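Local coordinates for E2A dna-binding protein (Human adenovirus 5, PDB 2WB0) that binds single-stranded DNA and probably supports the elongation phase of viral strand-displacement replication by unwinding the template without ATP, at residues K47-E52 with R311-E316; G72-A77 with L304-M309; A41-C46 with T66-M71. All blocks are in the same frame, centred on the assembly; numbering follows the deposited sequence.

Contact 1: residues K47-E52 with R311-E316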
loop_
_atom_site.group_PDB
_atom_site.type_symbol
_atom_site.label_atom_id
_atom_site.label_comp_id
_atom_site.label_asym_id
_atom_site.label_seq_id
_atom_site.Cartn_x
_atom_site.Cartn_y
_atom_site.Cartn_z
ATOM N N LYS A 47 3.441 16.825 -8.143
ATOM C CA LYS A 47 2.267 16.999 -8.983
ATOM C C LYS A 47 2.624 17.972 -10.107
ATOM O O LYS A 47 2.277 17.786 -11.275
ATOM C CB LYS A 47 1.112 17.565 -8.140
ATOM C CG LYS A 47 -0.207 17.806 -8.904
ATOM C CD LYS A 47 -0.805 16.480 -9.475
ATOM C CE LYS A 47 -2.209 16.638 -10.222
ATOM N NZ LYS A 47 -2.937 15.272 -10.335
ATOM N N THR A 48 3.358 19.022 -9.756
ATOM C CA THR A 48 3.823 19.955 -10.771
ATOM C C THR A 48 4.717 19.265 -11.823
ATOM O O THR A 48 4.508 19.470 -13.046
ATOM C CB THR A 48 4.486 21.237 -10.138
ATOM O OG1 THR A 48 3.580 21.775 -9.182
ATOM C CG2 THR A 48 4.716 22.317 -11.169
ATOM N N TRP A 49 5.647 18.410 -11.367
ATOM C CA TRP A 49 6.535 17.690 -12.286
ATOM C C TRP A 49 5.737 16.702 -13.203
ATOM O O TRP A 49 5.987 16.573 -14.425
ATOM C CB TRP A 49 7.654 17.023 -11.490
ATOM C CG TRP A 49 8.567 16.080 -12.269
ATOM C CD1 TRP A 49 9.689 16.428 -12.963
ATOM C CD2 TRP A 49 8.475 14.652 -12.355
ATOM N NE1 TRP A 49 10.295 15.315 -13.500
ATOM C CE2 TRP A 49 9.584 14.204 -13.127
ATOM C CE3 TRP A 49 7.557 13.695 -11.871
ATOM C CZ2 TRP A 49 9.800 12.840 -13.450
ATOM C CZ3 TRP A 49 7.790 12.329 -12.177
ATOM C CH2 TRP A 49 8.910 11.915 -12.954
ATOM N N LEU A 50 4.745 16.052 -12.616
ATOM C CA LEU A 50 3.806 15.199 -13.370
ATOM C C LEU A 50 3.032 15.995 -14.444
ATOM O O LEU A 50 3.036 15.602 -15.601
ATOM C CB LEU A 50 2.844 14.599 -12.402
ATOM C CG LEU A 50 2.870 13.142 -11.933
ATOM C CD1 LEU A 50 4.059 12.173 -12.308
ATOM C CD2 LEU A 50 2.231 12.955 -10.535
ATOM N N ASN A 51 2.367 17.080 -14.033
ATOM C CA ASN A 51 1.618 17.977 -14.897
ATOM C C ASN A 51 2.469 18.397 -16.084
ATOM O O ASN A 51 1.944 18.706 -17.162
ATOM C CB ASN A 51 1.253 19.236 -14.143
ATOM C CG ASN A 51 -0.020 19.085 -13.285
ATOM O OD1 ASN A 51 -0.443 20.043 -12.595
ATOM N ND2 ASN A 51 -0.622 17.915 -13.309
ATOM N N GLU A 52 3.788 18.393 -15.873
ATOM C CA GLU A 52 4.747 19.023 -16.792
ATOM C C GLU A 52 5.405 17.954 -17.667
ATOM O O GLU A 52 5.484 18.095 -18.904
ATOM C CB GLU A 52 5.733 19.881 -15.954
ATOM C CG GLU A 52 7.117 20.133 -16.500
ATOM C CD GLU A 52 8.016 20.867 -15.470
ATOM O OE1 GLU A 52 9.206 20.440 -15.338
ATOM O OE2 GLU A 52 7.509 21.823 -14.789
ATOM N N ARG A 311 12.402 8.730 -8.267
ATOM C CA ARG A 311 13.813 8.530 -8.554
ATOM C C ARG A 311 14.152 9.344 -9.840
ATOM O O ARG A 311 15.154 10.054 -9.870
ATOM C CB ARG A 311 14.162 7.033 -8.629
ATOM C CG ARG A 311 14.076 6.276 -7.336
ATOM C CD ARG A 311 14.446 4.801 -7.473
ATOM N NE ARG A 311 14.542 4.085 -6.206
ATOM C CZ ARG A 311 14.330 2.791 -6.040
ATOM N NH1 ARG A 311 13.951 2.003 -7.073
ATOM N NH2 ARG A 311 14.411 2.288 -4.812
ATOM N N SER A 312 13.276 9.330 -10.854
ATOM C CA SER A 312 13.470 10.147 -12.048
ATOM C C SER A 312 13.518 11.643 -11.772
ATOM O O SER A 312 14.414 12.331 -12.246
ATOM C CB SER A 312 12.429 9.853 -13.143
ATOM O OG SER A 312 12.691 8.562 -13.649
ATOM N N LEU A 313 12.552 12.137 -11.019
ATOM C CA LEU A 313 12.469 13.549 -10.623
ATOM C C LEU A 313 13.718 13.953 -9.891
ATOM O O LEU A 313 14.256 15.074 -10.142
ATOM C CB LEU A 313 11.230 13.783 -9.711
ATOM C CG LEU A 313 10.984 15.078 -8.925
ATOM C CD1 LEU A 313 11.291 16.343 -9.715
ATOM C CD2 LEU A 313 9.432 15.094 -8.448
ATOM N N TRP A 314 14.161 13.077 -8.973
ATOM C CA TRP A 314 15.339 13.319 -8.171
ATOM C C TRP A 314 16.575 13.497 -9.126
ATOM O O TRP A 314 17.358 14.461 -8.992
ATOM C CB TRP A 314 15.588 12.170 -7.192
ATOM C CG TRP A 314 16.739 12.489 -6.296
ATOM C CD1 TRP A 314 18.070 12.136 -6.470
ATOM C CD2 TRP A 314 16.679 13.267 -5.108
ATOM N NE1 TRP A 314 18.847 12.688 -5.447
ATOM C CE2 TRP A 314 18.015 13.383 -4.600
ATOM C CE3 TRP A 314 15.631 13.894 -4.419
ATOM C CZ2 TRP A 314 18.306 14.062 -3.415
ATOM C CZ3 TRP A 314 15.931 14.592 -3.243
ATOM C CH2 TRP A 314 17.254 14.658 -2.750
ATOM N N SER A 315 16.680 12.596 -10.114
ATOM C CA SER A 315 17.811 12.549 -11.067
ATOM C C SER A 315 17.862 13.798 -11.930
ATOM O O SER A 315 18.936 14.154 -12.445
ATOM C CB SER A 315 17.728 11.312 -11.988
ATOM O OG SER A 315 16.755 11.525 -13.032
ATOM N N GLU A 316 16.718 14.461 -12.118
ATOM C CA GLU A 316 16.684 15.692 -12.865
ATOM C C GLU A 316 17.101 16.866 -11.981
ATOM O O GLU A 316 17.213 17.983 -12.471
ATOM C CB GLU A 316 15.300 15.969 -13.487
ATOM C CG GLU A 316 14.873 14.886 -14.511
ATOM C CD GLU A 316 13.453 15.016 -15.021
ATOM O OE1 GLU A 316 12.754 16.010 -14.732
ATOM O OE2 GLU A 316 13.037 14.091 -15.756
#
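Trp49 lays its indole against Leu313 and sends its ring N-H to the carboxylate of Glu316, so one aromatic side chain joins helix 40-53 to the last turn of helix 300-315, and to Glu316 just beyond it, by two different kinds of interaction. The apolar part lies over one face of the ring. Leu313 CB stands 3.8 Å above the indole plane, over its centre, and CD1 forms a CH-pi contact with the five-membered ring, 3.8 Å from its centroid and 20° off the normal. The second methyl, CD2, reaches back to Trp49 CB at 4.0 Å as the two side chains slide past each other in opposite directions. With CG anti to the backbone N (chi1 172°), Trp49 extends across to the other helix instead of lying along its own. Ser312, a small residue, approaches the six-membered ring obliquely, with CB 4.0 Å from Trp49 CZ2.

Two distant parts of the sequence meet here: the all-alpha family region supplies helix 40-53, and helix 300-315, far on in the chain, packs against it as one more helix of the bundle. Met71 of helix 64-83 and Met309 also touch the indole, and the ring of His54 meets it at an oblique angle.

The polar part is a hydrogen bond of 2.8 Å from Trp49 NE1 to Glu316 OE1. The acceptor lies almost in the indole plane but is approached from above the carboxylate plane, 50° out of it. The glutamate, extended beyond CG, can thus satisfy the N-H of a buried tryptophan from an exposed position. Just before it, Ser315 OG donates to Ser312 O at 2.6 Å, and that carbonyl also accepts Glu316 N, which gives the helix end two bonds to one oxygen.

Contact 2: residues G72-A77 with L304-M309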
loop_
_atom_site.group_PDB
_atom_site.type_symbol
_atom_site.label_atom_id
_atom_site.label_comp_id
_atom_site.label_asym_id
_atom_site.label_seq_id
_atom_site.Cartn_x
_atom_site.Cartn_y
_atom_site.Cartn_z
ATOM N N GLY A 72 5.064 12.158 -2.823
ATOM C CA GLY A 72 5.480 13.106 -1.772
ATOM C C GLY A 72 6.252 12.440 -0.646
ATOM O O GLY A 72 7.307 12.933 -0.199
ATOM N N ARG A 73 5.755 11.321 -0.164
ATOM C CA ARG A 73 6.470 10.612 0.864
ATOM C C ARG A 73 7.824 10.086 0.389
ATOM O O ARG A 73 8.807 10.039 1.163
ATOM C CB ARG A 73 5.615 9.427 1.336
ATOM C CG ARG A 73 4.242 9.794 2.018
ATOM C CD ARG A 73 3.684 8.485 2.657
ATOM N NE ARG A 73 2.232 8.480 3.044
ATOM C CZ ARG A 73 1.522 7.404 3.434
ATOM N NH1 ARG A 73 2.034 6.138 3.386
ATOM N NH2 ARG A 73 0.235 7.582 3.825
ATOM N N PHE A 74 7.876 9.606 -0.854
ATOM C CA PHE A 74 9.150 9.093 -1.349
ATOM C C PHE A 74 10.131 10.229 -1.533
ATOM O O PHE A 74 11.285 10.064 -1.233
ATOM C CB PHE A 74 8.940 8.332 -2.650
ATOM C CG PHE A 74 8.252 7.039 -2.451
ATOM C CD1 PHE A 74 8.690 6.147 -1.461
ATOM C CD2 PHE A 74 7.107 6.703 -3.231
ATOM C CE1 PHE A 74 8.076 4.918 -1.251
ATOM C CE2 PHE A 74 6.500 5.465 -3.028
ATOM C CZ PHE A 74 6.957 4.573 -2.079
ATOM N N LEU A 75 9.661 11.370 -2.001
ATOM C CA LEU A 75 10.519 12.531 -2.178
ATOM C C LEU A 75 11.043 12.977 -0.809
ATOM O O LEU A 75 12.239 13.198 -0.599
ATOM C CB LEU A 75 9.688 13.664 -2.748
ATOM C CG LEU A 75 10.382 14.765 -3.592
ATOM C CD1 LEU A 75 9.702 16.109 -3.664
ATOM C CD2 LEU A 75 11.962 14.803 -3.762
ATOM N N GLN A 76 10.129 13.071 0.131
ATOM C CA GLN A 76 10.515 13.258 1.524
ATOM C C GLN A 76 11.593 12.311 1.999
ATOM O O GLN A 76 12.557 12.729 2.647
ATOM C CB GLN A 76 9.280 13.170 2.447
ATOM C CG GLN A 76 9.651 13.752 3.881
ATOM C CD GLN A 76 8.602 13.509 4.908
ATOM O OE1 GLN A 76 8.158 14.430 5.616
ATOM N NE2 GLN A 76 8.166 12.299 4.976
ATOM N N ALA A 77 11.461 11.031 1.706
ATOM C CA ALA A 77 12.459 10.109 2.160
ATOM C C ALA A 77 13.829 10.377 1.516
ATOM O O ALA A 77 14.884 10.163 2.162
ATOM C CB ALA A 77 12.001 8.677 1.869
ATOM N N LEU A 304 4.702 1.225 -6.956
ATOM C CA LEU A 304 6.097 1.075 -7.359
ATOM C C LEU A 304 6.458 2.190 -8.330
ATOM O O LEU A 304 7.509 2.781 -8.212
ATOM C CB LEU A 304 6.301 -0.281 -8.021
ATOM C CG LEU A 304 7.662 -0.972 -8.035
ATOM C CD1 LEU A 304 7.972 -1.980 -9.146
ATOM C CD2 LEU A 304 8.855 -0.391 -7.202
ATOM N N ASN A 305 5.555 2.524 -9.254
ATOM C CA ASN A 305 5.832 3.616 -10.189
ATOM C C ASN A 305 5.921 4.945 -9.480
ATOM O O ASN A 305 6.687 5.818 -9.939
ATOM C CB ASN A 305 4.771 3.763 -11.285
ATOM C CG ASN A 305 5.107 2.976 -12.575
ATOM O OD1 ASN A 305 6.252 2.617 -12.832
ATOM N ND2 ASN A 305 4.106 2.787 -13.398
ATOM N N ALA A 306 5.201 5.119 -8.344
ATOM C CA ALA A 306 5.346 6.397 -7.598
ATOM C C ALA A 306 6.791 6.471 -7.135
ATOM O O ALA A 306 7.431 7.565 -7.212
ATOM C CB ALA A 306 4.469 6.482 -6.387
ATOM N N LEU A 307 7.307 5.359 -6.635
ATOM C CA LEU A 307 8.709 5.342 -6.174
ATOM C C LEU A 307 9.715 5.614 -7.336
ATOM O O LEU A 307 10.709 6.406 -7.241
ATOM C CB LEU A 307 9.036 4.026 -5.448
ATOM C CG LEU A 307 10.540 3.801 -5.074
ATOM C CD1 LEU A 307 11.095 4.871 -4.118
ATOM C CD2 LEU A 307 10.782 2.384 -4.432
ATOM N N VAL A 308 9.471 4.911 -8.414
ATOM C CA VAL A 308 10.336 4.990 -9.625
ATOM C C VAL A 308 10.302 6.357 -10.248
ATOM O O VAL A 308 11.363 6.897 -10.647
ATOM C CB VAL A 308 10.041 3.789 -10.638
ATOM C CG1 VAL A 308 10.829 3.996 -11.988
ATOM C CG2 VAL A 308 10.320 2.505 -10.020
ATOM N N MET A 309 9.134 6.990 -10.271
ATOM C CA MET A 309 9.054 8.281 -10.887
ATOM C C MET A 309 9.721 9.328 -9.946
ATOM O O MET A 309 10.285 10.319 -10.429
ATOM C CB MET A 309 7.596 8.646 -11.215
ATOM C CG MET A 309 7.060 7.683 -12.329
ATOM S SD MET A 309 5.407 8.107 -12.837
ATOM C CE MET A 309 5.687 9.522 -13.893
#
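Phe74 has the largest share of this interface, its ring resting on Leu307 and brushing Ala306 of helix 300-315. The ring approaches the backbone of that helix as well as its side chains: Phe74 CD2 comes within 3.6 Å of Leu307 CA and 3.9 Å of Ala306 C. The CA atoms of Phe74 and Leu307, 6.1 Å apart, measure how near the two helices come, and a flat ring fits the narrow gap between them.

Leu307 meets the face of the phenyl group. Its CB lies 3.9 Å from the ring centroid and 16° off the normal, a CH-pi contact offset toward the rim of the ring. The isobutyl group crosses the phenylalanine side chain at about a right angle; CG sits anti to the backbone N (chi1 172°), and from there the methyl CD1 reaches Phe74 CD1 at 3.8 Å, at the corner of the ring across from CE2, which CB touches, both over the same face.

The side chain of Ala306 is a single methyl, Ala306 CB lying 4.1 Å from Phe74 CE2, and a residue this short lets the aromatic ring settle near the helix backbone. Leu303 and Val310, one turn before and one turn after on the same helix, also pack on Phe74, while Tyr78 of helix 64-83 touches Leu307. Next to Phe74, Arg73 points elsewhere and bonds through NH2 to Arg222 O, next in sequence to the zinc ligand Cys223.

With all three touching residues buried and their side chains meeting carbon to carbon, the pairing of helices 64-83 and 300-315 here depends on complementary shape and the hydrophobic effect.

Contact 3: residues A41-C46 with T66-M71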
loop_
_atom_site.group_PDB
_atom_site.type_symbol
_atom_site.label_atom_id
_atom_site.label_comp_id
_atom_site.label_asym_id
_atom_site.label_seq_id
_atom_site.Cartn_x
_atom_site.Cartn_y
_atom_site.Cartn_z
ATOM N N ALA A 41 3.780 20.246 0.594
ATOM C CA ALA A 41 4.687 20.998 -0.312
ATOM C C ALA A 41 5.548 20.088 -1.246
ATOM O O ALA A 41 5.817 20.418 -2.403
ATOM C CB ALA A 41 5.561 21.954 0.492
ATOM N N LEU A 42 5.909 18.918 -0.767
ATOM C CA LEU A 42 6.688 18.003 -1.540
ATOM C C LEU A 42 5.769 17.277 -2.553
ATOM O O LEU A 42 6.172 17.002 -3.703
ATOM C CB LEU A 42 7.410 17.020 -0.620
ATOM C CG LEU A 42 8.278 17.719 0.423
ATOM C CD1 LEU A 42 8.988 16.714 1.315
ATOM C CD2 LEU A 42 9.330 18.564 -0.358
ATOM N N ALA A 43 4.546 17.006 -2.147
ATOM C CA ALA A 43 3.563 16.458 -3.083
ATOM C C ALA A 43 3.276 17.489 -4.219
ATOM O O ALA A 43 3.077 17.107 -5.379
ATOM C CB ALA A 43 2.277 16.126 -2.333
ATOM N N ALA A 44 3.275 18.779 -3.873
ATOM C CA ALA A 44 3.063 19.854 -4.875
ATOM C C ALA A 44 4.234 19.931 -5.874
ATOM O O ALA A 44 4.028 20.130 -7.081
ATOM C CB ALA A 44 2.798 21.175 -4.195
ATOM N N VAL A 45 5.455 19.691 -5.402
ATOM C CA VAL A 45 6.566 19.494 -6.321
ATOM C C VAL A 45 6.285 18.340 -7.325
ATOM O O VAL A 45 6.390 18.481 -8.595
ATOM C CB VAL A 45 7.878 19.227 -5.548
ATOM C CG1 VAL A 45 8.982 18.815 -6.481
ATOM C CG2 VAL A 45 8.281 20.509 -4.729
ATOM N N CYS A 46 5.874 17.203 -6.763
ATOM C CA CYS A 46 5.710 16.040 -7.594
ATOM C C CYS A 46 4.565 16.270 -8.609
ATOM O O CYS A 46 4.685 15.890 -9.771
ATOM C CB CYS A 46 5.412 14.854 -6.672
ATOM S SG CYS A 46 6.850 14.372 -5.669
ATOM N N THR A 66 -3.893 9.976 -4.054
ATOM C CA THR A 66 -3.065 9.010 -3.362
ATOM C C THR A 66 -1.756 8.845 -4.122
ATOM O O THR A 66 -0.738 8.715 -3.495
ATOM C CB THR A 66 -3.713 7.627 -3.211
ATOM O OG1 THR A 66 -4.994 7.772 -2.560
ATOM C CG2 THR A 66 -2.806 6.734 -2.307
ATOM N N PHE A 67 -1.787 8.820 -5.455
ATOM C CA PHE A 67 -0.531 8.672 -6.199
ATOM C C PHE A 67 0.478 9.836 -5.841
ATOM O O PHE A 67 1.684 9.619 -5.511
ATOM C CB PHE A 67 -0.810 8.629 -7.720
ATOM C CG PHE A 67 0.411 8.393 -8.527
ATOM C CD1 PHE A 67 0.971 7.128 -8.559
ATOM C CD2 PHE A 67 1.032 9.448 -9.206
ATOM C CE1 PHE A 67 2.150 6.843 -9.282
ATOM C CE2 PHE A 67 2.155 9.191 -9.958
ATOM C CZ PHE A 67 2.758 7.866 -9.945
ATOM N N VAL A 68 -0.022 11.056 -5.894
ATOM C CA VAL A 68 0.808 12.236 -5.599
ATOM C C VAL A 68 1.304 12.275 -4.149
ATOM O O VAL A 68 2.463 12.685 -3.849
ATOM C CB VAL A 68 -0.005 13.519 -5.968
ATOM C CG1 VAL A 68 0.650 14.745 -5.413
ATOM C CG2 VAL A 68 -0.154 13.586 -7.474
ATOM N N THR A 69 0.421 11.908 -3.236
ATOM C CA THR A 69 0.820 11.811 -1.814
ATOM C C THR A 69 1.934 10.807 -1.595
ATOM O O THR A 69 2.881 11.068 -0.832
ATOM C CB THR A 69 -0.377 11.424 -0.978
ATOM O OG1 THR A 69 -1.280 12.536 -1.050
ATOM C CG2 THR A 69 0.057 11.147 0.518
ATOM N N MET A 70 1.856 9.669 -2.292
ATOM C CA MET A 70 2.912 8.709 -2.118
ATOM C C MET A 70 4.201 9.212 -2.754
ATOM O O MET A 70 5.271 8.998 -2.202
ATOM C CB MET A 70 2.557 7.302 -2.615
ATOM C CG MET A 70 1.433 6.634 -1.818
ATOM S SD MET A 70 1.672 6.578 -0.001
ATOM C CE MET A 70 3.162 5.594 -0.033
ATOM N N MET A 71 4.136 9.784 -3.944
ATOM C CA MET A 71 5.349 10.380 -4.469
ATOM C C MET A 71 5.947 11.379 -3.436
ATOM O O MET A 71 7.172 11.436 -3.246
ATOM C CB MET A 71 5.001 11.171 -5.733
ATOM C CG MET A 71 4.855 10.272 -6.969
ATOM S SD MET A 71 4.675 11.230 -8.498
ATOM C CE MET A 71 6.343 11.579 -8.799
#
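Cys46 and Met71 meet on the buried side of this helix pair, whereas Ala43 and Val68 meet on the side nearer solvent. Helices 40-53 and 64-83 follow one another in the chain and lie in the all-alpha family region.

On the inner side, Cys46 SG lies 3.7 Å from Met71 CB, and the two CB atoms, of Cys46 and Met71, are 3.8 Å apart. The methionine chain runs straight through chi2 and then bends at chi3 (82°), which turns its methyl back so that Met71 CE lies 4.0 Å from Cys46 CB. A compact thiol and a flexible thioether suit a place where several helices converge: Leu75 and Leu313 also press on Cys46, and Val310 and Trp49 on Met71. Cys46 is not among the four-residue zinc sites seen in this protein; here it packs as a small side chain against Met71.

The outer pair is just as close but less enclosed. Ala43 CB touches Val68 CG1 at 3.7 Å, and that methyl also sits 3.4 Å from Ala43 O. Val68 CG1 stands anti to its own backbone N (chi1 167°), which carries it out to the alanine. Having only a methyl, Ala43 lets the backbones approach, its CA being 5.5 Å from Thr69 CA. Further round the same side, Thr69 turns away from helix 40-53 and its hydroxyl bonds to Lys65 O, a turn earlier in its own helix, while the side chain of Lys47 touches Val68.

Since the side chains meet through carbon and sulfur, and also lie close to backbone carbonyls, close fit and dispersion hold the helices together, with small residues at the approach and the bulkier thioether filling the inner side.

In the fold
Three helices, 40-53, 64-83 and 300-315, pack pairwise in the three contacts, each helix serving in two of them. Measured from each contact's centre to the centre of the chain, contact 2, wholly buried, lies about 12 Å away, contact 3, partly buried, about 15 Å, and contact 1, which reaches the surface, about 21 Å. The chemistry follows this order: aromatic and aliphatic carbon in contact 2, small apolar and sulfur-bearing residues in contact 3, and in contact 1 a hydrogen bond to a charged, exposed side chain. Met71 and Phe67 of contact 3 touch Leu50 of contact 1 and Ala306 of contact 2, joining all three into one packed region, apolar inside and partly polar outside.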